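Local coordinates for cellulase (Bacteroides salanitronis, PDB 6WQY), which probably hydrolyses beta-1,4-glucosidic bonds in cellulose and related glucans as a broad-specificity GH5_4 endoglucanase, this chain holding the glycoside hydrolase family 5 domain of a longer protein, at residues D90-E95 with W153-N158; V79-H84 with I117-D122; L167-M172 with Q215-G220. All blocks are in the same frame, centred on the assembly; numbering follows the deposited sequence.

Interaction 1. Residues D90-E95 with W153-N158; sequences DYTIDE and WTQIAN. With MG (magnesium ion), chain D.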
loop_
_atom_site.group_PDB
_atom_site.type_symbol
_atom_site.label_atom_id
_atom_site.label_comp_id
_atom_site.label_asym_id
_atom_site.label_seq_id
_atom_site.Cartn_x
_atom_site.Cartn_y
_atom_site.Cartn_z
ATOM N N ASP A 90 -16.944 19.902 -9.670
ATOM C CA ASP A 90 -17.440 18.535 -9.588
ATOM C C ASP A 90 -16.329 17.498 -9.599
ATOM O O ASP A 90 -16.504 16.423 -9.027
ATOM C CB ASP A 90 -18.412 18.269 -10.736
ATOM C CG ASP A 90 -19.632 19.168 -10.680
ATOM O OD1 ASP A 90 -20.273 19.233 -9.608
ATOM O OD2 ASP A 90 -19.936 19.821 -11.699
ATOM N N TYR A 91 -15.199 17.789 -10.232
ATOM C CA TYR A 91 -14.103 16.835 -10.341
ATOM C C TYR A 91 -14.624 15.460 -10.759
ATOM O O TYR A 91 -14.321 14.440 -10.149
ATOM C CB TYR A 91 -13.321 16.760 -9.033
ATOM C CG TYR A 91 -12.738 18.080 -8.585
ATOM C CD1 TYR A 91 -11.599 18.580 -9.181
ATOM C CD2 TYR A 91 -13.317 18.809 -7.555
ATOM C CE1 TYR A 91 -11.032 19.778 -8.761
ATOM C CE2 TYR A 91 -12.757 20.000 -7.118
ATOM C CZ TYR A 91 -11.617 20.478 -7.729
ATOM O OH TYR A 91 -11.061 21.665 -7.295
ATOM N N THR A 92 -15.405 15.441 -11.834
ATOM C CA THR A 92 -16.085 14.218 -12.239
ATOM C C THR A 92 -15.081 13.207 -12.766
ATOM O O THR A 92 -14.252 13.522 -13.634
ATOM C CB THR A 92 -17.120 14.534 -13.320
ATOM O OG1 THR A 92 -18.066 15.449 -12.774
ATOM C CG2 THR A 92 -17.814 13.269 -13.791
ATOM N N ILE A 93 -15.167 11.983 -12.264
ATOM C CA ILE A 93 -14.284 10.912 -12.719
ATOM C C ILE A 93 -14.865 10.268 -13.972
ATOM O O ILE A 93 -16.053 9.924 -14.020
ATOM C CB ILE A 93 -14.078 9.852 -11.622
ATOM C CG1 ILE A 93 -13.453 10.472 -10.377
ATOM C CG2 ILE A 93 -13.208 8.711 -12.146
ATOM C CD1 ILE A 93 -13.365 9.547 -9.192
ATOM N N ASP A 94 -14.032 10.093 -15.005
ATOM C CA ASP A 94 -14.478 9.432 -16.230
ATOM C C ASP A 94 -15.096 8.072 -15.910
ATOM O O ASP A 94 -14.480 7.242 -15.238
ATOM C CB ASP A 94 -13.281 9.240 -17.163
ATOM C CG ASP A 94 -13.621 8.385 -18.361
ATOM O OD1 ASP A 94 -14.273 8.922 -19.280
ATOM O OD2 ASP A 94 -13.247 7.182 -18.370
ATOM N N GLU A 95 -16.303 7.822 -16.428
ATOM C CA GLU A 95 -17.047 6.658 -15.949
ATOM C C GLU A 95 -16.399 5.352 -16.396
ATOM O O GLU A 95 -16.423 4.355 -15.658
ATOM C CB GLU A 95 -18.507 6.721 -16.389
ATOM C CG GLU A 95 -19.406 5.906 -15.482
ATOM C CD GLU A 95 -19.457 6.478 -14.080
ATOM O OE1 GLU A 95 -19.671 7.700 -13.941
ATOM O OE2 GLU A 95 -19.257 5.704 -13.116
ATOM N N TRP A 153 -13.361 10.994 -3.723
ATOM C CA TRP A 153 -13.685 9.908 -2.808
ATOM C C TRP A 153 -15.188 9.725 -2.665
ATOM O O TRP A 153 -15.637 8.592 -2.465
ATOM C CB TRP A 153 -12.976 10.076 -1.464
ATOM C CG TRP A 153 -11.594 9.506 -1.510
ATOM C CD1 TRP A 153 -10.401 10.169 -1.399
ATOM C CD2 TRP A 153 -11.264 8.127 -1.720
ATOM N NE1 TRP A 153 -9.349 9.272 -1.522
ATOM C CE2 TRP A 153 -9.860 8.014 -1.708
ATOM C CE3 TRP A 153 -12.024 6.968 -1.891
ATOM C CZ2 TRP A 153 -9.209 6.809 -1.890
ATOM C CZ3 TRP A 153 -11.370 5.763 -2.063
ATOM C CH2 TRP A 153 -9.977 5.696 -2.075
ATOM N N THR A 154 -15.989 10.791 -2.779
ATOM C CA THR A 154 -17.443 10.611 -2.787
ATOM C C THR A 154 -17.863 9.728 -3.956
ATOM O O THR A 154 -18.651 8.787 -3.799
ATOM C CB THR A 154 -18.147 11.974 -2.851
ATOM O OG1 THR A 154 -17.864 12.715 -1.659
ATOM C CG2 THR A 154 -19.649 11.817 -2.980
ATOM N N GLN A 155 -17.332 10.019 -5.146
ATOM C CA GLN A 155 -17.677 9.226 -6.320
ATOM C C GLN A 155 -17.181 7.790 -6.201
ATOM O O GLN A 155 -17.893 6.846 -6.585
ATOM C CB GLN A 155 -17.104 9.876 -7.572
ATOM C CG GLN A 155 -17.772 11.161 -7.979
ATOM C CD GLN A 155 -16.968 11.864 -9.037
ATOM O OE1 GLN A 155 -17.044 11.514 -10.216
ATOM N NE2 GLN A 155 -16.175 12.831 -8.628
ATOM N N ILE A 156 -15.954 7.595 -5.720
ATOM C CA ILE A 156 -15.427 6.237 -5.582
ATOM C C ILE A 156 -16.247 5.462 -4.561
ATOM O O ILE A 156 -16.671 4.321 -4.800
ATOM C CB ILE A 156 -13.935 6.283 -5.213
ATOM C CG1 ILE A 156 -13.114 6.933 -6.328
ATOM C CG2 ILE A 156 -13.435 4.885 -4.900
ATOM C CD1 ILE A 156 -11.734 7.408 -5.859
ATOM N N ALA A 157 -16.514 6.083 -3.410
ATOM C CA ALA A 157 -17.308 5.416 -2.383
ATOM C C ALA A 157 -18.693 5.069 -2.904
ATOM O O ALA A 157 -19.208 3.965 -2.650
ATOM C CB ALA A 157 -17.409 6.311 -1.151
ATOM N N ASN A 158 -19.332 5.983 -3.632
ATOM C CA ASN A 158 -20.669 5.697 -4.146
ATOM C C ASN A 158 -20.635 4.545 -5.146
ATOM O O ASN A 158 -21.556 3.727 -5.197
ATOM C CB ASN A 158 -21.281 6.956 -4.754
ATOM C CG ASN A 158 -21.826 7.911 -3.701
ATOM O OD1 ASN A 158 -22.182 7.513 -2.601
ATOM N ND2 ASN A 158 -21.908 9.188 -4.059
HETATM MG MG MG D . -20.100 8.964 -12.400
HETATM O O HOH W 1 -17.984 9.495 -12.018
HETATM O O HOH W 2 -22.041 8.640 -12.646
HETATM O O HOH W 3 -19.924 7.362 -11.252
HETATM O O HOH W 4 -20.280 10.543 -13.621
HETATM O O HOH W 5 -20.394 10.159 -10.724
#
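Gln155 reaches from helix 139-159 of the TIM barrel to residues 90-95, in the loop that follows strand 74-77 and runs into helix 95-110, and grips their backbone with both ends of its amide. NE2 of Gln155 donates to Tyr91 O at 2.9 Å. OE1 of Gln155 accepts from Ile93 N at 2.8 Å in an almost straight bond (177°). Tyr91 O lies close to the amide plane of Gln155, whereas NE2 sits above the carbonyl plane of Tyr91, 49° out of it. The two bonds bracket Thr92, whose CA is 3.5 Å from Gln155 OE1 and whose CB points away from the helix. Beyond CG the Gln155 chain is extended (chi2 168°), which carries the amide out to the loop. Ile93 runs antiparallel beside it, and Ile93 CD1 lies 3.9 Å from Ile156 CG1.

A second shell is built on water 1. It donates to Gln155 OE1 at 2.9 Å and to Ile93 O at 2.8 Å, and its oxygen binds the magnesium ion. Four more waters and Glu95 OE1, which is 2.0 Å from the metal, complete an octahedron. Glu95 is modelled in two conformers, so the metal bond belongs to the one described here. The loop is held by backbone bonds between Thr92 and Gly86 and between Asp94 and His84. The side chain of Asp94 N-caps helix 95-110 through Tyr97 N. Gln155 NE2 also donates to Ala151 O, one turn back in the helix, which helps fix the rotation of the amide.

Gln155 OE1 receives two donors, one of them a metal-bound water. Magnesium probably polarises that water and strengthens its two donated bonds. The ion is bound directly by Glu95, at the start of helix 95-110, and reaches Gln155 through water 1.

Interaction 2. Residues V79-H84 with I117-D122; sequences VTWLGH and INIHHD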
loop_
_atom_site.group_PDB
_atom_site.type_symbol
_atom_site.label_atom_id
_atom_site.label_comp_id
_atom_site.label_asym_id
_atom_site.label_seq_id
_atom_site.Cartn_x
_atom_site.Cartn_y
_atom_site.Cartn_z
ATOM N N VAL A 79 -4.166 2.966 -7.826
ATOM C CA VAL A 79 -4.880 3.567 -8.951
ATOM C C VAL A 79 -4.425 5.016 -9.091
ATOM O O VAL A 79 -4.611 5.819 -8.170
ATOM C CB VAL A 79 -6.409 3.533 -8.788
ATOM C CG1 VAL A 79 -7.060 4.151 -10.031
ATOM C CG2 VAL A 79 -6.912 2.122 -8.565
ATOM N N THR A 80 -3.860 5.342 -10.250
ATOM C CA THR A 80 -3.593 6.718 -10.640
ATOM C C THR A 80 -4.775 7.219 -11.456
ATOM O O THR A 80 -5.251 6.524 -12.360
ATOM C CB THR A 80 -2.299 6.779 -11.440
ATOM O OG1 THR A 80 -1.229 6.441 -10.553
ATOM C CG2 THR A 80 -2.054 8.156 -12.040
ATOM N N TRP A 81 -5.256 8.431 -11.138
ATOM C CA TRP A 81 -6.474 8.966 -11.722
ATOM C C TRP A 81 -6.180 10.132 -12.658
ATOM O O TRP A 81 -7.116 10.739 -13.205
ATOM C CB TRP A 81 -7.457 9.395 -10.623
ATOM C CG TRP A 81 -7.811 8.294 -9.653
ATOM C CD1 TRP A 81 -7.097 7.922 -8.561
ATOM C CD2 TRP A 81 -8.955 7.427 -9.688
ATOM N NE1 TRP A 81 -7.718 6.890 -7.899
ATOM C CE2 TRP A 81 -8.861 6.570 -8.572
ATOM C CE3 TRP A 81 -10.048 7.286 -10.546
ATOM C CZ2 TRP A 81 -9.810 5.592 -8.301
ATOM C CZ3 TRP A 81 -10.985 6.309 -10.270
ATOM C CH2 TRP A 81 -10.865 5.485 -9.154
ATOM N N LEU A 82 -4.904 10.469 -12.830
ATOM C CA LEU A 82 -4.485 11.571 -13.676
ATOM C C LEU A 82 -5.075 11.430 -15.070
ATOM O O LEU A 82 -5.085 10.353 -15.666
ATOM C CB LEU A 82 -2.954 11.588 -13.761
ATOM C CG LEU A 82 -2.224 11.923 -12.459
ATOM C CD1 LEU A 82 -0.723 11.688 -12.637
ATOM C CD2 LEU A 82 -2.504 13.333 -12.027
ATOM N N GLY A 83 -5.574 12.542 -15.593
ATOM C CA GLY A 83 -6.167 12.566 -16.907
ATOM C C GLY A 83 -7.568 12.017 -16.991
ATOM O O GLY A 83 -8.147 12.014 -18.085
ATOM N N HIS A 84 -8.151 11.584 -15.882
ATOM C CA HIS A 84 -9.495 11.024 -15.848
ATOM C C HIS A 84 -10.406 11.748 -14.867
ATOM O O HIS A 84 -11.449 11.198 -14.475
ATOM C CB HIS A 84 -9.446 9.537 -15.518
ATOM C CG HIS A 84 -8.867 8.716 -16.609
ATOM N ND1 HIS A 84 -9.300 8.811 -17.916
ATOM C CD2 HIS A 84 -7.930 7.747 -16.598
ATOM C CE1 HIS A 84 -8.638 7.945 -18.664
ATOM N NE2 HIS A 84 -7.803 7.286 -17.889
ATOM N N ILE A 117 -8.077 -0.152 -2.704
ATOM C CA ILE A 117 -7.897 0.803 -3.803
ATOM C C ILE A 117 -7.512 2.149 -3.191
ATOM O O ILE A 117 -7.855 2.448 -2.046
ATOM C CB ILE A 117 -9.138 0.938 -4.706
ATOM C CG1 ILE A 117 -10.387 1.338 -3.924
ATOM C CG2 ILE A 117 -9.357 -0.360 -5.486
ATOM C CD1 ILE A 117 -11.603 1.605 -4.789
ATOM N N ASN A 118 -6.825 2.984 -3.977
ATOM C CA ASN A 118 -6.314 4.244 -3.443
ATOM C C ASN A 118 -6.332 5.333 -4.522
ATOM O O ASN A 118 -6.891 5.174 -5.610
ATOM C CB ASN A 118 -4.914 4.055 -2.825
ATOM C CG ASN A 118 -3.818 3.924 -3.871
ATOM O OD1 ASN A 118 -4.095 3.923 -5.076
ATOM N ND2 ASN A 118 -2.586 3.804 -3.417
ATOM N N ILE A 119 -5.753 6.478 -4.160
ATOM C CA ILE A 119 -5.274 7.504 -5.086
ATOM C C ILE A 119 -3.751 7.429 -5.056
ATOM O O ILE A 119 -3.145 7.610 -3.991
ATOM C CB ILE A 119 -5.783 8.898 -4.689
ATOM C CG1 ILE A 119 -7.302 8.986 -4.830
ATOM C CG2 ILE A 119 -5.072 9.968 -5.507
ATOM C CD1 ILE A 119 -7.894 10.312 -4.370
ATOM N N HIS A 120 -3.126 7.148 -6.208
ATOM C CA HIS A 120 -1.715 6.764 -6.212
ATOM C C HIS A 120 -0.860 7.892 -6.768
ATOM O O HIS A 120 -0.526 8.833 -6.021
ATOM C CB HIS A 120 -1.527 5.395 -6.879
ATOM C CG HIS A 120 -0.285 4.688 -6.467
ATOM N ND1 HIS A 120 -0.195 3.976 -5.285
ATOM C CD2 HIS A 120 0.907 4.566 -7.099
ATOM C CE1 HIS A 120 1.008 3.426 -5.236
ATOM N NE2 HIS A 120 1.702 3.773 -6.315
ATOM N N HIS A 121 -0.434 7.847 -8.043
ATOM C CA HIS A 121 0.559 8.827 -8.518
ATOM C C HIS A 121 -0.003 10.227 -8.733
ATOM O O HIS A 121 0.776 11.142 -9.015
ATOM C CB HIS A 121 1.312 8.313 -9.731
ATOM C CG HIS A 121 2.265 7.213 -9.409
ATOM N ND1 HIS A 121 3.068 7.228 -8.287
ATOM C CD2 HIS A 121 2.540 6.059 -10.072
ATOM C CE1 HIS A 121 3.804 6.127 -8.288
ATOM N NE2 HIS A 121 3.510 5.400 -9.360
ATOM N N ASP A 122 -1.300 10.441 -8.536
ATOM C CA ASP A 122 -1.787 11.812 -8.415
ATOM C C ASP A 122 -0.986 12.593 -7.389
ATOM O O ASP A 122 -0.845 13.810 -7.507
ATOM C CB ASP A 122 -3.252 11.819 -7.975
ATOM C CG ASP A 122 -4.168 11.109 -8.947
ATOM O OD1 ASP A 122 -3.963 9.886 -9.147
ATOM O OD2 ASP A 122 -5.104 11.761 -9.483
#
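The domain is a TIM barrel, and this contact joins the loops that follow two neighbouring strands, 74-77 and 114-118, at their C-terminal ends. That end of the barrel carries the active site in glycoside hydrolase family 5.

Just past strand 74-77, Val79 bonds to a side chain. Its N donates to Asn118 OD1 at 2.9 Å. CG of Asn118 lies between the backbone N and the carbonyl carbon (chi1 76°), which brings the amide back to Val79. Val79 O accepts from His120 N at 2.8 Å, but that bond is bent (132°). Thr80 OG1 accepts from His121 N at 3.0 Å and is also hydrogen-bonded to Asp42 O.

Trp81 is held at two points. Its backbone N donates to Asp122 OD1 at 2.8 Å, on the syn lone pair of the carboxylate, in a nearly straight bond (174°). Its ring NE1 donates to Asn118 O at 3.0 Å, with the acceptor in the ring plane and the donor on a lone pair of the carbonyl. Val79 CG1 lies over one face of the indole, toward its rim. Ile119 CG1 approaches NE1 of Trp81 to 3.7 Å. A phenylalanine in place of Trp81 would lack the ring N-H and would probably leave Asn118 O without this donor. Met152 and Ile156 of helix 139-159 and Val101 of helix 95-110 also pack on the indole.

Asp122 OD2 has a second partner in Trp129 NE1. Beside Val79, the amide of Asn118 is shared three ways. OD1 takes the backbone N-H, and ND2 has two partners. One is Glu170 OE2 on the next strand. The other is His120 ND1, to which ND2 of Asn118 donates at 3.0 Å, nearly in the plane of the imidazole.

Interaction 3. Residues L167-M172 with Q215-G220; sequences LVFEAM and QTRYLG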
loop_
_atom_site.group_PDB
_atom_site.type_symbol
_atom_site.label_atom_id
_atom_site.label_comp_id
_atom_site.label_asym_id
_atom_site.label_seq_id
_atom_site.Cartn_x
_atom_site.Cartn_y
_atom_site.Cartn_z
ATOM N N LEU A 167 -13.422 -4.959 0.788
ATOM C CA LEU A 167 -12.889 -3.812 0.063
ATOM C C LEU A 167 -12.551 -2.696 1.037
ATOM O O LEU A 167 -13.406 -2.237 1.809
ATOM C CB LEU A 167 -13.895 -3.340 -0.978
ATOM C CG LEU A 167 -13.462 -2.120 -1.795
ATOM C CD1 LEU A 167 -12.186 -2.364 -2.596
ATOM C CD2 LEU A 167 -14.609 -1.722 -2.736
ATOM N N VAL A 168 -11.291 -2.264 0.964
ATOM C CA VAL A 168 -10.712 -1.190 1.767
ATOM C C VAL A 168 -10.410 -0.009 0.852
ATOM O O VAL A 168 -9.952 -0.196 -0.279
ATOM C CB VAL A 168 -9.396 -1.698 2.396
ATOM C CG1 VAL A 168 -8.632 -0.593 3.118
ATOM C CG2 VAL A 168 -9.647 -2.871 3.321
ATOM N N PHE A 169 -10.647 1.210 1.348
ATOM C CA PHE A 169 -10.201 2.421 0.659
ATOM C C PHE A 169 -8.990 2.987 1.408
ATOM O O PHE A 169 -9.061 3.163 2.629
ATOM C CB PHE A 169 -11.287 3.510 0.656
ATOM C CG PHE A 169 -12.610 3.115 0.028
ATOM C CD1 PHE A 169 -12.737 2.117 -0.927
ATOM C CD2 PHE A 169 -13.744 3.807 0.423
ATOM C CE1 PHE A 169 -13.979 1.815 -1.468
ATOM C CE2 PHE A 169 -14.982 3.508 -0.112
ATOM C CZ PHE A 169 -15.105 2.515 -1.063
ATOM N N GLU A 170 -7.919 3.312 0.675
ATOM C CA GLU A 170 -6.709 3.941 1.209
ATOM C C GLU A 170 -6.626 5.354 0.632
ATOM O O GLU A 170 -6.631 5.527 -0.583
ATOM C CB GLU A 170 -5.496 3.107 0.803
ATOM C CG GLU A 170 -4.157 3.720 1.136
ATOM C CD GLU A 170 -3.026 2.916 0.533
ATOM O OE1 GLU A 170 -2.747 1.783 1.046
ATOM O OE2 GLU A 170 -2.432 3.373 -0.463
ATOM N N ALA A 171 -6.543 6.359 1.507
ATOM C CA ALA A 171 -6.804 7.745 1.123
ATOM C C ALA A 171 -5.923 8.212 -0.021
ATOM O O ALA A 171 -6.390 8.924 -0.921
ATOM C CB ALA A 171 -6.538 8.632 2.332
ATOM N N MET A 172 -4.625 7.908 0.070
ATOM C CA MET A 172 -3.595 8.372 -0.855
ATOM C C MET A 172 -2.360 7.536 -0.576
ATOM O O MET A 172 -2.375 6.648 0.287
ATOM C CB MET A 172 -3.360 9.872 -0.752
ATOM C CG MET A 172 -2.921 10.367 0.575
ATOM S SD MET A 172 -3.278 12.136 0.791
ATOM C CE MET A 172 -4.998 12.009 1.294
ATOM N N GLN A 215 -20.157 3.396 5.888
ATOM C CA GLN A 215 -20.065 3.884 7.260
ATOM C C GLN A 215 -19.166 3.014 8.119
ATOM O O GLN A 215 -18.598 3.496 9.111
ATOM C CB GLN A 215 -21.448 3.923 7.912
ATOM C CG GLN A 215 -22.393 4.884 7.264
ATOM C CD GLN A 215 -23.354 5.510 8.251
ATOM O OE1 GLN A 215 -23.685 4.917 9.280
ATOM N NE2 GLN A 215 -23.810 6.715 7.943
ATOM N N THR A 216 -19.036 1.731 7.777
ATOM C CA THR A 216 -18.318 0.770 8.604
ATOM C C THR A 216 -17.173 0.088 7.860
ATOM O O THR A 216 -16.618 -0.893 8.368
ATOM C CB THR A 216 -19.283 -0.283 9.178
ATOM O OG1 THR A 216 -20.104 -0.815 8.133
ATOM C CG2 THR A 216 -20.189 0.336 10.236
ATOM N N ARG A 217 -16.815 0.582 6.682
ATOM C CA ARG A 217 -15.720 0.026 5.894
ATOM C C ARG A 217 -14.380 0.333 6.554
ATOM O O ARG A 217 -14.187 1.398 7.135
ATOM C CB ARG A 217 -15.750 0.664 4.500
ATOM C CG ARG A 217 -14.780 0.042 3.505
ATOM C CD ARG A 217 -14.904 0.619 2.106
ATOM N NE ARG A 217 -16.261 0.589 1.597
ATOM C CZ ARG A 217 -16.910 -0.509 1.229
ATOM N NH1 ARG A 217 -16.316 -1.693 1.278
ATOM N NH2 ARG A 217 -18.171 -0.419 0.813
ATOM N N TYR A 218 -13.426 -0.611 6.451
ATOM C CA TYR A 218 -12.060 -0.335 6.891
ATOM C C TYR A 218 -11.382 0.589 5.886
ATOM O O TYR A 218 -11.496 0.404 4.666
ATOM C CB TYR A 218 -11.244 -1.626 7.033
ATOM C CG TYR A 218 -11.732 -2.555 8.123
ATOM C CD1 TYR A 218 -12.823 -3.368 7.920
ATOM C CD2 TYR A 218 -11.103 -2.603 9.365
ATOM C CE1 TYR A 218 -13.277 -4.219 8.913
ATOM C CE2 TYR A 218 -11.559 -3.439 10.366
ATOM C CZ TYR A 218 -12.638 -4.255 10.134
ATOM O OH TYR A 218 -13.114 -5.102 11.108
ATOM N N LEU A 219 -10.687 1.594 6.410
ATOM C CA LEU A 219 -9.999 2.585 5.603
ATOM C C LEU A 219 -8.534 2.653 6.012
ATOM O O LEU A 219 -8.198 2.484 7.193
ATOM C CB LEU A 219 -10.614 3.973 5.781
ATOM C CG LEU A 219 -12.135 4.054 5.663
ATOM C CD1 LEU A 219 -12.600 5.482 5.928
ATOM C CD2 LEU A 219 -12.633 3.573 4.314
ATOM N N GLY A 220 -7.664 2.922 5.035
ATOM C CA GLY A 220 -6.247 3.142 5.284
ATOM C C GLY A 220 -5.904 4.619 5.157
ATOM O O GLY A 220 -6.380 5.292 4.246
HETATM O O HOH W 6 -13.220 -2.934 4.546
#
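Phe169 pairs with Leu219 and Glu170 with Gly220 in parallel register, although the end-to-end directions of the two touching parts differ by 45°. Two backbone bonds clasp Gly220. Its N donates to Phe169 O at 2.8 Å, and its O accepts from Ala171 N at 2.9 Å. The backbones come closest here, the CA atoms of Glu170 and Gly220 being 4.2 Å apart.

Arg217, just before the second strand, reaches across to the first. An extended start (CG anti to the backbone N, chi1 -172°) puts CD over the middle of the Phe169 ring. The bend at chi3 then turns the guanidinium toward Leu167. Arg217 CD is 3.6 Å from the centroid of the Phe169 ring, a CH-pi contact over the face. NE of Arg217 also lies over that face, 3.5 Å from Phe169 CZ. The guanidinium is tilted 36° from the ring and is not stacked on it. Its NH1 donates to Leu167 O at 3.0 Å, with the oxygen at the edge of the guanidinium and near its plane.

Other bonds fix the guanidinium further: NH2 to Lys163 O, NH1 to Gly164 O and NE to Asn214 OD1. The buried charge is thus met largely by backbone carbonyls. Leu167 O also accepts from water 6, which in turn takes the N-H of Tyr218 and bridges the strands before their direct bonds begin. CD2 of Leu219 packs 3.9 Å from CB of Phe169.

Phe169 and Leu219 face the outer helices, where Trp153 meets the Phe169 ring. Glu170 points to the other face, into the barrel, toward Arg76, Asn118 and Tyr306. Parallel neighbouring strands with helices packed outside are the (beta/alpha)8 barrel pattern, here between its fourth and fifth strands.

Overall arrangement
Interaction 1 lies on the same side of the chain's centre as each of the others. Interactions 1 and 2 are closest, with centres about 12 Å apart. Ile156 CG2 packs 3.8 Å from Ile117 CD1, and Trp153 NE1 is 3.4 Å from Ile119 CD1. The centre of interaction 3 is about 15 Å from that of interaction 1 and 16 Å from that of interaction 2. Trp153 NE1 meets Ala171 O at 3.0 Å. Strands 114-118 and 167-170 are neighbours, so Ile117 O meets Glu170 N at 2.9 Å. Interaction 2 sits at the strand ends that carry the active site in this family. The magnesium ion of interaction 1 is about 10 Å from the Trp81 side chain.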